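PDB 4AN8: CSE1 from Thermus thermophilus, which serves as a subunit of the Cascade ribonucleoprotein complex in type I-E CRISPR immunity and probably takes part in selecting foreign DNA. Local coordinates for residues I19-K23 and E41-T47; L13-I19 and E29-A35; P50-A54 and R344-Q348; W80-F86 and L200-L205. All blocks are in the same frame, centred on the assembly; numbering follows the deposited sequence.

Contact 1: I19-K23 and E41-T47; sequences IPVLK and EFARIET
Lys23 runs along the rim of the Phe42 ring toward Glu41. Its CB lies in the ring plane at the edge, 3.9 Å from Phe42 CD1. CG is about equally far, 4.1 Å, from Phe42 CD1 and the carbonyl oxygen of Glu41. CD follows the edge, 3.8 Å from Phe42 CE1. CE and NZ then reach the carboxylate, where NZ makes a weak salt bridge to Glu41 OE1 at 3.4 Å. The stronger partner of Glu41 is Arg38. All four side-chain torsions are near 180°, and this extended chain follows the CD1-CE1 edge and carries NZ on to Glu41. Val21 covers one face of the same ring with CG2, a CH-pi contact 3.8 Å from the Phe42 centroid.

Three backbone bonds join the segments in antiparallel fashion: Glu46 N to Pro20 O (2.7 Å), Leu22 N to Arg44 O and Ala43 N to Leu22 O. Leu22 CD2 lies over one face of the Arg44 guanidinium. At the edge of that group, Arg44 NE makes a salt bridge to Glu46 OE1 at 2.8 Å.

Strand 19-23 is the middle of a three-stranded sheet, with 26-30 along one edge and 44-45 along the other. Pro20 and Ile45 rest on Leu56 of helix 50-67.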
# COMPACT_ATOMS: atom_id res chain seq x y z
N ILE A 19 -6.71 -17.97 -2.78
CA ILE A 19 -5.57 -17.14 -2.39
C ILE A 19 -4.31 -17.63 -3.11
O ILE A 19 -3.83 -18.74 -2.87
CB ILE A 19 -5.34 -17.20 -0.86
CG1 ILE A 19 -6.61 -16.79 -0.10
CG2 ILE A 19 -4.16 -16.34 -0.43
CD1 ILE A 19 -6.51 -17.00 1.40
N PRO A 20 -3.77 -16.81 -4.03
CA PRO A 20 -2.60 -17.24 -4.79
C PRO A 20 -1.31 -17.12 -3.98
O PRO A 20 -0.90 -16.00 -3.66
CB PRO A 20 -2.56 -16.27 -5.98
CG PRO A 20 -3.60 -15.20 -5.68
CD PRO A 20 -4.12 -15.41 -4.29
N VAL A 21 -0.67 -18.25 -3.68
CA VAL A 21 0.59 -18.23 -2.94
C VAL A 21 1.71 -18.96 -3.69
O VAL A 21 1.46 -19.94 -4.39
CB VAL A 21 0.43 -18.87 -1.52
CG1 VAL A 21 -0.44 -18.01 -0.60
CG2 VAL A 21 -0.16 -20.27 -1.65
N LEU A 22 2.94 -18.51 -3.53
CA LEU A 22 4.08 -19.17 -4.15
C LEU A 22 4.51 -20.35 -3.29
O LEU A 22 4.77 -20.21 -2.08
CB LEU A 22 5.22 -18.18 -4.33
CG LEU A 22 6.32 -18.42 -5.37
CD1 LEU A 22 5.75 -18.68 -6.74
CD2 LEU A 22 7.24 -17.21 -5.39
N LYS A 23 4.55 -21.54 -3.88
CA LYS A 23 4.97 -22.73 -3.16
C LYS A 23 5.88 -23.57 -4.04
O LYS A 23 5.49 -23.98 -5.12
CB LYS A 23 3.76 -23.56 -2.76
CG LYS A 23 4.13 -24.77 -1.95
CD LYS A 23 2.91 -25.53 -1.46
CE LYS A 23 3.32 -26.54 -0.39
NZ LYS A 23 2.28 -27.61 -0.21
N GLU A 41 4.92 -22.75 4.82
CA GLU A 41 5.23 -23.47 3.58
C GLU A 41 5.26 -22.60 2.33
O GLU A 41 5.81 -23.02 1.31
CB GLU A 41 4.26 -24.65 3.38
CG GLU A 41 4.27 -25.68 4.50
CD GLU A 41 3.26 -26.81 4.27
OE1 GLU A 41 2.79 -26.95 3.11
OE2 GLU A 41 2.93 -27.54 5.23
N PHE A 42 4.68 -21.39 2.39
CA PHE A 42 4.62 -20.52 1.19
C PHE A 42 5.59 -19.35 1.24
O PHE A 42 5.75 -18.71 2.28
CB PHE A 42 3.21 -19.98 0.98
CG PHE A 42 2.15 -20.98 1.24
CD1 PHE A 42 2.04 -22.11 0.43
CD2 PHE A 42 1.30 -20.84 2.33
CE1 PHE A 42 1.05 -23.07 0.68
CE2 PHE A 42 0.33 -21.80 2.59
CZ PHE A 42 0.20 -22.91 1.75
N ALA A 43 6.22 -19.06 0.12
CA ALA A 43 7.18 -17.96 0.08
C ALA A 43 6.44 -16.65 0.31
O ALA A 43 6.93 -15.75 1.01
CB ALA A 43 7.94 -17.93 -1.27
N ARG A 44 5.25 -16.54 -0.26
CA ARG A 44 4.47 -15.32 -0.15
C ARG A 44 3.14 -15.45 -0.88
O ARG A 44 2.91 -16.39 -1.65
CB ARG A 44 5.24 -14.15 -0.75
CG ARG A 44 5.60 -14.36 -2.19
CD ARG A 44 6.23 -13.13 -2.79
NE ARG A 44 6.64 -13.38 -4.16
CZ ARG A 44 7.85 -13.82 -4.51
NH1 ARG A 44 8.77 -14.07 -3.57
NH2 ARG A 44 8.15 -14.01 -5.78
N ILE A 45 2.26 -14.48 -0.63
CA ILE A 45 1.09 -14.28 -1.44
C ILE A 45 1.58 -13.67 -2.73
O ILE A 45 2.35 -12.71 -2.70
CB ILE A 45 0.09 -13.37 -0.74
CG1 ILE A 45 -0.69 -14.18 0.30
CG2 ILE A 45 -0.84 -12.74 -1.75
CD1 ILE A 45 -1.55 -13.36 1.16
N GLU A 46 1.14 -14.24 -3.85
CA GLU A 46 1.71 -13.96 -5.15
C GLU A 46 0.65 -13.54 -6.17
O GLU A 46 -0.11 -14.37 -6.69
CB GLU A 46 2.45 -15.20 -5.66
CG GLU A 46 3.01 -15.06 -7.09
CD GLU A 46 4.22 -14.14 -7.18
OE1 GLU A 46 4.65 -13.57 -6.15
OE2 GLU A 46 4.76 -14.01 -8.30
N THR A 47 0.61 -12.26 -6.48
CA THR A 47 -0.36 -11.75 -7.42
C THR A 47 0.25 -10.60 -8.20
O THR A 47 1.07 -9.86 -7.66
CB THR A 47 -1.65 -11.29 -6.67
OG1 THR A 47 -2.45 -10.51 -7.56
CG2 THR A 47 -1.28 -10.44 -5.43

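Contact 2: L13-I19 and E29-A35; sequences LIDEPWI and EVGIGEA
The indole of Trp18 meets Ile32 at its edge, with CZ2 4.0 Å from Ile32 CG1. Both its faces are covered from within its own segment. Leu13 CD2 sits over the centre of one face, and Ile19 CG1 over the centre of the other. Glu16 O lies in the ring plane at the edge. The first torsion of Trp18 (chi1 66°) tucks CG between N and C of its own backbone, and this folds the ring back over the loop. Its NE1 then donates to a lone pair of Leu13 O at 2.9 Å.

Two residues of the loop, Trp18 and Ile19, are set against the single Val30, a classic beta bulge. Val30 O takes both amides, Trp18 N from above the carbonyl plane and Ile19 N in that plane at 2.9 Å. Val30 N returns a bond to Ile19 O.

Beyond the bulge, Gly31 is the N-cap residue of helix 32-37. The loop carbonyls receive the first amides of this helix: Ile32 N bonds Leu13 O at 3.0 Å, and Gly33 N bonds Ile14 O at 3.1 Å. A water bridges Ile14 O to Glu34 N. The CD1 methyl of Ile19 reaches Ala35 CB at 4.2 Å. Trp18 also packs on Leu56 and Leu59 of helix 50-67.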
# COMPACT_ATOMS: atom_id res chain seq x y z
N LEU A 13 -14.75 -19.46 1.72
CA LEU A 13 -13.41 -18.92 1.57
C LEU A 13 -12.41 -19.53 2.54
O LEU A 13 -11.20 -19.31 2.43
CB LEU A 13 -13.43 -17.40 1.71
CG LEU A 13 -14.32 -16.71 0.67
CD1 LEU A 13 -14.49 -15.26 1.05
CD2 LEU A 13 -13.73 -16.85 -0.74
N ILE A 14 -12.90 -20.30 3.50
CA ILE A 14 -11.99 -20.96 4.43
C ILE A 14 -11.39 -22.22 3.81
O ILE A 14 -10.25 -22.57 4.12
CB ILE A 14 -12.66 -21.35 5.74
CG1 ILE A 14 -12.98 -20.08 6.52
CG2 ILE A 14 -11.76 -22.31 6.53
CD1 ILE A 14 -14.02 -20.24 7.60
N ASP A 15 -12.13 -22.87 2.92
CA ASP A 15 -11.72 -24.17 2.41
C ASP A 15 -11.38 -24.22 0.92
O ASP A 15 -10.66 -25.11 0.47
CB ASP A 15 -12.80 -25.21 2.73
CG ASP A 15 -13.11 -25.27 4.20
OD1 ASP A 15 -12.19 -25.55 5.00
OD2 ASP A 15 -14.27 -25.05 4.57
N GLU A 16 -11.88 -23.26 0.15
CA GLU A 16 -11.68 -23.32 -1.29
C GLU A 16 -10.43 -22.58 -1.76
O GLU A 16 -9.97 -21.63 -1.12
CB GLU A 16 -12.92 -22.80 -2.03
CG GLU A 16 -14.21 -23.50 -1.64
CD GLU A 16 -14.31 -24.92 -2.18
OE1 GLU A 16 -13.53 -25.29 -3.09
OE2 GLU A 16 -15.17 -25.67 -1.69
N PRO A 17 -9.87 -23.02 -2.88
CA PRO A 17 -8.65 -22.35 -3.36
C PRO A 17 -8.96 -21.00 -3.99
O PRO A 17 -9.66 -20.96 -4.98
CB PRO A 17 -8.10 -23.33 -4.41
CG PRO A 17 -9.24 -24.27 -4.76
CD PRO A 17 -10.14 -24.31 -3.55
N TRP A 18 -8.46 -19.91 -3.43
CA TRP A 18 -8.70 -18.59 -4.03
C TRP A 18 -7.57 -17.62 -3.74
O TRP A 18 -7.47 -16.57 -4.37
CB TRP A 18 -10.05 -18.00 -3.58
CG TRP A 18 -10.13 -17.67 -2.13
CD1 TRP A 18 -10.22 -18.55 -1.10
CD2 TRP A 18 -10.13 -16.36 -1.55
NE1 TRP A 18 -10.26 -17.87 0.10
CE2 TRP A 18 -10.22 -16.52 -0.16
CE3 TRP A 18 -10.07 -15.06 -2.08
CZ2 TRP A 18 -10.24 -15.43 0.72
CZ3 TRP A 18 -10.10 -13.98 -1.22
CH2 TRP A 18 -10.18 -14.17 0.17
N ILE A 19 -6.71 -17.97 -2.78
CA ILE A 19 -5.57 -17.14 -2.39
C ILE A 19 -4.31 -17.63 -3.11
O ILE A 19 -3.83 -18.74 -2.87
CB ILE A 19 -5.34 -17.20 -0.86
CG1 ILE A 19 -6.61 -16.79 -0.10
CG2 ILE A 19 -4.16 -16.34 -0.43
CD1 ILE A 19 -6.51 -17.00 1.40
N GLU A 29 -3.34 -22.13 -5.32
CA GLU A 29 -4.36 -21.38 -4.62
C GLU A 29 -4.87 -22.18 -3.44
O GLU A 29 -5.11 -23.39 -3.54
CB GLU A 29 -5.47 -20.90 -5.56
CG GLU A 29 -4.97 -19.87 -6.59
CD GLU A 29 -6.08 -19.25 -7.45
OE1 GLU A 29 -7.27 -19.56 -7.23
OE2 GLU A 29 -5.77 -18.46 -8.36
N VAL A 30 -4.99 -21.49 -2.31
CA VAL A 30 -5.40 -22.08 -1.06
C VAL A 30 -6.53 -21.25 -0.44
O VAL A 30 -6.82 -20.12 -0.89
CB VAL A 30 -4.20 -22.13 -0.08
CG1 VAL A 30 -3.04 -22.93 -0.71
CG2 VAL A 30 -3.75 -20.71 0.30
N GLY A 31 -7.17 -21.82 0.57
CA GLY A 31 -8.20 -21.12 1.31
C GLY A 31 -7.57 -20.52 2.55
O GLY A 31 -6.36 -20.71 2.79
N ILE A 32 -8.37 -19.80 3.33
CA ILE A 32 -7.87 -19.11 4.51
C ILE A 32 -7.29 -20.09 5.53
O ILE A 32 -6.25 -19.81 6.12
CB ILE A 32 -8.99 -18.28 5.15
CG1 ILE A 32 -9.34 -17.09 4.25
CG2 ILE A 32 -8.59 -17.79 6.56
CD1 ILE A 32 -10.64 -16.39 4.63
N GLY A 33 -7.94 -21.23 5.74
CA GLY A 33 -7.45 -22.20 6.71
C GLY A 33 -6.00 -22.64 6.45
O GLY A 33 -5.14 -22.55 7.33
N GLU A 34 -5.75 -23.13 5.25
CA GLU A 34 -4.41 -23.56 4.87
C GLU A 34 -3.40 -22.41 4.85
O GLU A 34 -2.25 -22.58 5.23
CB GLU A 34 -4.45 -24.23 3.50
CG GLU A 34 -3.11 -24.78 3.07
CD GLU A 34 -3.18 -25.60 1.79
OE1 GLU A 34 -4.30 -25.84 1.27
OE2 GLU A 34 -2.11 -26.02 1.30
N ALA A 35 -3.83 -21.24 4.39
CA ALA A 35 -2.94 -20.10 4.35
C ALA A 35 -2.40 -19.80 5.75
O ALA A 35 -1.24 -19.46 5.90
CB ALA A 35 -3.66 -18.88 3.79
O HOH W 1 -8.00 -24.01 3.47

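Contact 3: P50-A54 and R344-Q348; sequences PLEEA and RVLGQ
Pro50, in the first turn of helix 50-67, sets its ring carbon CB 4.0 Å from Leu346 CD2. Its carbonyl oxygen faces the other methyl of that leucine, with Pro50 O 3.7 Å from Leu346 CD1. Leu51 turns to the far end of the strand segment and crosses Gln348 at about a right angle. Its CD2 lies against Gln348 CG, and its CD1 is 3.6 Å from Gln348 OE1. The amide nitrogen of Gln348 is held by the carbonyl oxygens of Ala187 and Phe167.

Glu53 leaves the helix with CG opposite the backbone N, and its straight chain passes over Leu346. Its CG is 3.9 Å from Leu346 CD1. At the tip, Glu53 OE2 forms a salt bridge to Arg344 NH1 at 2.8 Å. The bond is bent (130° at the hydrogen) and weak; the carboxylate and guanidinium planes are 60° apart. Ala54 closes the segment, with CB 3.8 Å from Leu346 CD1. Leu346 thus fits among Pro50, Glu53 and Ala54. The helix and strand segments cross at -114°, and the strand is the middle one of the sheet 191-195, 342-351, 354-364.

Glu53 is buried, and its stronger partner is Arg360, which bridges to OE1. Two arginines at one carboxylate would probably favour its ionised form. The apolar packing and this charge cluster together join the helix to the sheet.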
# COMPACT_ATOMS: atom_id res chain seq x y z
N PRO A 50 -1.03 -5.33 -6.83
CA PRO A 50 -0.63 -4.90 -5.48
C PRO A 50 -1.84 -4.67 -4.54
O PRO A 50 -1.67 -4.77 -3.32
CB PRO A 50 0.13 -3.59 -5.73
CG PRO A 50 0.51 -3.63 -7.24
CD PRO A 50 -0.61 -4.39 -7.89
N LEU A 51 -3.01 -4.36 -5.10
CA LEU A 51 -4.21 -4.19 -4.28
C LEU A 51 -4.65 -5.55 -3.75
O LEU A 51 -5.01 -5.68 -2.59
CB LEU A 51 -5.34 -3.52 -5.07
CG LEU A 51 -5.00 -2.18 -5.77
CD1 LEU A 51 -6.28 -1.53 -6.31
CD2 LEU A 51 -4.20 -1.21 -4.85
N GLU A 52 -4.63 -6.56 -4.61
CA GLU A 52 -4.92 -7.93 -4.20
C GLU A 52 -4.02 -8.38 -3.08
O GLU A 52 -4.47 -8.91 -2.07
CB GLU A 52 -4.78 -8.90 -5.38
CG GLU A 52 -6.07 -9.23 -6.06
CD GLU A 52 -5.93 -10.27 -7.19
OE1 GLU A 52 -4.89 -10.97 -7.28
OE2 GLU A 52 -6.86 -10.39 -8.00
N GLU A 53 -2.72 -8.16 -3.25
CA GLU A 53 -1.76 -8.53 -2.22
C GLU A 53 -2.10 -7.84 -0.89
O GLU A 53 -2.06 -8.47 0.17
CB GLU A 53 -0.35 -8.17 -2.67
CG GLU A 53 0.76 -8.56 -1.70
CD GLU A 53 2.15 -8.24 -2.28
OE1 GLU A 53 2.22 -7.84 -3.46
OE2 GLU A 53 3.18 -8.35 -1.57
N ALA A 54 -2.40 -6.54 -0.95
CA ALA A 54 -2.65 -5.77 0.27
C ALA A 54 -3.84 -6.33 1.04
O ALA A 54 -3.72 -6.63 2.23
CB ALA A 54 -2.89 -4.31 -0.06
N ARG A 344 7.57 -3.91 1.66
CA ARG A 344 6.78 -3.64 0.46
C ARG A 344 5.84 -2.45 0.68
O ARG A 344 5.23 -2.34 1.74
CB ARG A 344 5.99 -4.86 0.06
CG ARG A 344 6.87 -6.02 -0.24
CD ARG A 344 6.10 -7.08 -0.94
NE ARG A 344 7.00 -7.99 -1.63
CZ ARG A 344 6.65 -8.69 -2.70
NH1 ARG A 344 5.42 -8.56 -3.19
NH2 ARG A 344 7.52 -9.51 -3.27
N VAL A 345 5.76 -1.56 -0.29
CA VAL A 345 4.77 -0.51 -0.25
C VAL A 345 3.74 -0.79 -1.34
O VAL A 345 4.10 -1.00 -2.49
CB VAL A 345 5.37 0.88 -0.43
CG1 VAL A 345 4.25 1.94 -0.34
CG2 VAL A 345 6.46 1.14 0.63
N LEU A 346 2.47 -0.82 -0.95
CA LEU A 346 1.36 -1.12 -1.85
C LEU A 346 0.30 -0.03 -1.78
O LEU A 346 -0.02 0.47 -0.70
CB LEU A 346 0.71 -2.46 -1.46
CG LEU A 346 1.63 -3.64 -1.21
CD1 LEU A 346 0.87 -4.83 -0.63
CD2 LEU A 346 2.39 -4.01 -2.48
N GLY A 347 -0.26 0.35 -2.92
CA GLY A 347 -1.31 1.36 -2.95
C GLY A 347 -1.66 1.86 -4.35
O GLY A 347 -1.13 1.38 -5.35
N GLN A 348 -2.57 2.83 -4.42
CA GLN A 348 -3.02 3.40 -5.69
C GLN A 348 -2.48 4.80 -5.79
O GLN A 348 -2.39 5.49 -4.78
CB GLN A 348 -4.55 3.55 -5.74
CG GLN A 348 -5.30 2.45 -5.18
CD GLN A 348 -6.79 2.55 -5.47
OE1 GLN A 348 -7.29 1.89 -6.36
NE2 GLN A 348 -7.50 3.34 -4.66

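Contact 4: W80-F86 and L200-L205; sequences WWRKGGF and LETLLL
Leu200 covers a face of Phe86, and Glu201 a face of Trp81. Leu200 CD1 makes a CH-pi contact 3.9 Å from the centroid of the Phe86 ring. Leu203 CB comes to the edge of the same ring, 3.9 Å from CZ of Phe86. Glu201 lays its aliphatic part on Trp81, with CG 3.9 Å from the centroid of the six-membered ring. Its carboxylate runs on past the CZ2 rim, its plane 17° from that of the ring, and Glu201 CD is 3.5 Å from Trp81 CZ2.

Leu204 fills the middle with both methyls. Its CD1 touches Trp81 CE3 at 3.8 Å. Its CD2 reaches Phe86 CE1 at 3.6 Å and also meets the edge of Trp80.

In the next shell, a Schellman motif ends helix 74-83 at Gly84, which has positive phi. The chain turns there and brings Phe86 back to the 200-205 helix. Leu200 CD2 packs against this turn, 3.4 Å from Gly84 C. Glu201 OE1 accepts from Gln197 N, just before helix 199-206, which probably helps to fix the carboxylate beside Trp81.

Other helices close in around the contact. Leu64 of helix 50-67 packs on Phe86 and Leu203. Leu328 of helix 320-333 touches Trp81 and Leu205.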
# COMPACT_ATOMS: atom_id res chain seq x y z
N TRP A 80 5.90 -17.35 18.43
CA TRP A 80 5.37 -18.02 17.25
C TRP A 80 6.42 -18.09 16.17
O TRP A 80 6.45 -19.03 15.39
CB TRP A 80 4.11 -17.31 16.73
CG TRP A 80 3.08 -17.20 17.79
CD1 TRP A 80 2.93 -18.03 18.86
CD2 TRP A 80 2.07 -16.20 17.90
NE1 TRP A 80 1.87 -17.61 19.63
CE2 TRP A 80 1.33 -16.49 19.07
CE3 TRP A 80 1.71 -15.09 17.13
CZ2 TRP A 80 0.26 -15.70 19.49
CZ3 TRP A 80 0.64 -14.31 17.54
CH2 TRP A 80 -0.07 -14.62 18.71
N TRP A 81 7.28 -17.09 16.13
CA TRP A 81 8.38 -17.10 15.17
C TRP A 81 9.31 -18.27 15.49
O TRP A 81 9.68 -19.03 14.61
CB TRP A 81 9.17 -15.78 15.24
CG TRP A 81 10.17 -15.67 14.16
CD1 TRP A 81 11.28 -16.46 13.98
CD2 TRP A 81 10.18 -14.72 13.08
NE1 TRP A 81 11.97 -16.06 12.86
CE2 TRP A 81 11.32 -14.99 12.29
CE3 TRP A 81 9.34 -13.66 12.71
CZ2 TRP A 81 11.65 -14.24 11.14
CZ3 TRP A 81 9.66 -12.92 11.56
CH2 TRP A 81 10.80 -13.22 10.80
N ARG A 82 9.70 -18.38 16.76
CA ARG A 82 10.58 -19.47 17.20
C ARG A 82 9.98 -20.85 16.90
O ARG A 82 10.66 -21.72 16.37
CB ARG A 82 10.92 -19.34 18.70
CG ARG A 82 12.14 -18.48 18.99
CD ARG A 82 12.58 -18.56 20.45
NE ARG A 82 11.45 -18.30 21.34
CZ ARG A 82 11.12 -17.10 21.81
NH1 ARG A 82 11.85 -16.03 21.51
NH2 ARG A 82 10.06 -16.98 22.59
N LYS A 83 8.70 -21.03 17.24
CA LYS A 83 8.04 -22.32 17.05
C LYS A 83 7.77 -22.66 15.59
O LYS A 83 7.50 -23.81 15.26
CB LYS A 83 6.76 -22.40 17.87
CG LYS A 83 6.92 -23.20 19.14
CD LYS A 83 5.82 -22.89 20.14
CE LYS A 83 6.12 -21.60 20.88
NZ LYS A 83 4.92 -21.11 21.62
N GLY A 84 7.86 -21.66 14.72
CA GLY A 84 7.62 -21.91 13.31
C GLY A 84 6.15 -22.02 12.95
O GLY A 84 5.81 -22.60 11.92
N GLY A 85 5.27 -21.44 13.76
CA GLY A 85 3.86 -21.51 13.42
C GLY A 85 2.98 -20.82 14.45
O GLY A 85 3.44 -20.57 15.56
N PHE A 86 1.74 -20.51 14.07
CA PHE A 86 0.73 -19.97 14.98
C PHE A 86 0.11 -21.09 15.80
O PHE A 86 0.09 -22.25 15.36
CB PHE A 86 -0.44 -19.33 14.20
CG PHE A 86 -0.04 -18.18 13.34
CD1 PHE A 86 0.42 -16.99 13.90
CD2 PHE A 86 -0.14 -18.28 11.96
CE1 PHE A 86 0.78 -15.94 13.10
CE2 PHE A 86 0.22 -17.22 11.16
CZ PHE A 86 0.68 -16.06 11.72
N LEU A 200 4.47 -17.04 6.79
CA LEU A 200 4.41 -16.96 8.25
C LEU A 200 5.16 -15.74 8.75
O LEU A 200 4.63 -14.98 9.56
CB LEU A 200 4.99 -18.21 8.93
CG LEU A 200 5.12 -18.11 10.45
CD1 LEU A 200 3.75 -18.11 11.05
CD2 LEU A 200 5.93 -19.29 10.98
N GLU A 201 6.38 -15.54 8.28
CA GLU A 201 7.17 -14.41 8.75
C GLU A 201 6.46 -13.09 8.42
O GLU A 201 6.38 -12.18 9.26
CB GLU A 201 8.58 -14.42 8.16
CG GLU A 201 9.41 -15.62 8.61
CD GLU A 201 10.84 -15.66 8.05
OE1 GLU A 201 11.24 -14.81 7.22
OE2 GLU A 201 11.59 -16.57 8.46
N THR A 202 5.94 -13.02 7.20
CA THR A 202 5.30 -11.80 6.75
C THR A 202 4.09 -11.47 7.64
O THR A 202 4.02 -10.37 8.18
CB THR A 202 4.92 -11.87 5.26
OG1 THR A 202 6.12 -11.97 4.49
CG2 THR A 202 4.14 -10.61 4.83
N LEU A 203 3.18 -12.42 7.81
CA LEU A 203 2.09 -12.22 8.77
C LEU A 203 2.61 -11.79 10.15
O LEU A 203 2.11 -10.82 10.72
CB LEU A 203 1.21 -13.47 8.89
CG LEU A 203 0.44 -13.77 7.60
CD1 LEU A 203 -0.39 -15.03 7.73
CD2 LEU A 203 -0.45 -12.58 7.15
N LEU A 204 3.62 -12.47 10.68
CA LEU A 204 4.18 -12.09 11.99
C LEU A 204 4.74 -10.64 12.04
O LEU A 204 4.59 -9.94 13.05
CB LEU A 204 5.27 -13.08 12.42
CG LEU A 204 4.79 -14.49 12.79
CD1 LEU A 204 5.98 -15.46 12.94
CD2 LEU A 204 3.93 -14.47 14.06
N LEU A 205 5.39 -10.22 10.95
CA LEU A 205 5.95 -8.89 10.84
C LEU A 205 4.88 -7.81 10.76
O LEU A 205 5.17 -6.63 10.96
CB LEU A 205 6.89 -8.80 9.64
CG LEU A 205 8.19 -9.60 9.74
CD1 LEU A 205 8.79 -9.88 8.37
CD2 LEU A 205 9.19 -8.91 10.65

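From the N terminus, contact 2 opens first and closes a short loop when 29-35 returns to 13-19. Contact 1 opens at Ile19, which the two share, and closes at 41-47. Their segments alternate, so these two loops cross, and both build on the small sheet around strand 19-23. They touch where Val30 meets Val21 and Phe42. Helix 50-67 follows directly, and contact 3 opens on its first turn. It closes about 290 residues later on strand 342-351. Thr47 of contact 1 probably hydrogen-bonds Glu52 of the helix segment in contact 3. Contact 4 is nested inside that long loop and ties helix 74-83 to helix 199-206. Its centre is about 21 Å from that of contact 3.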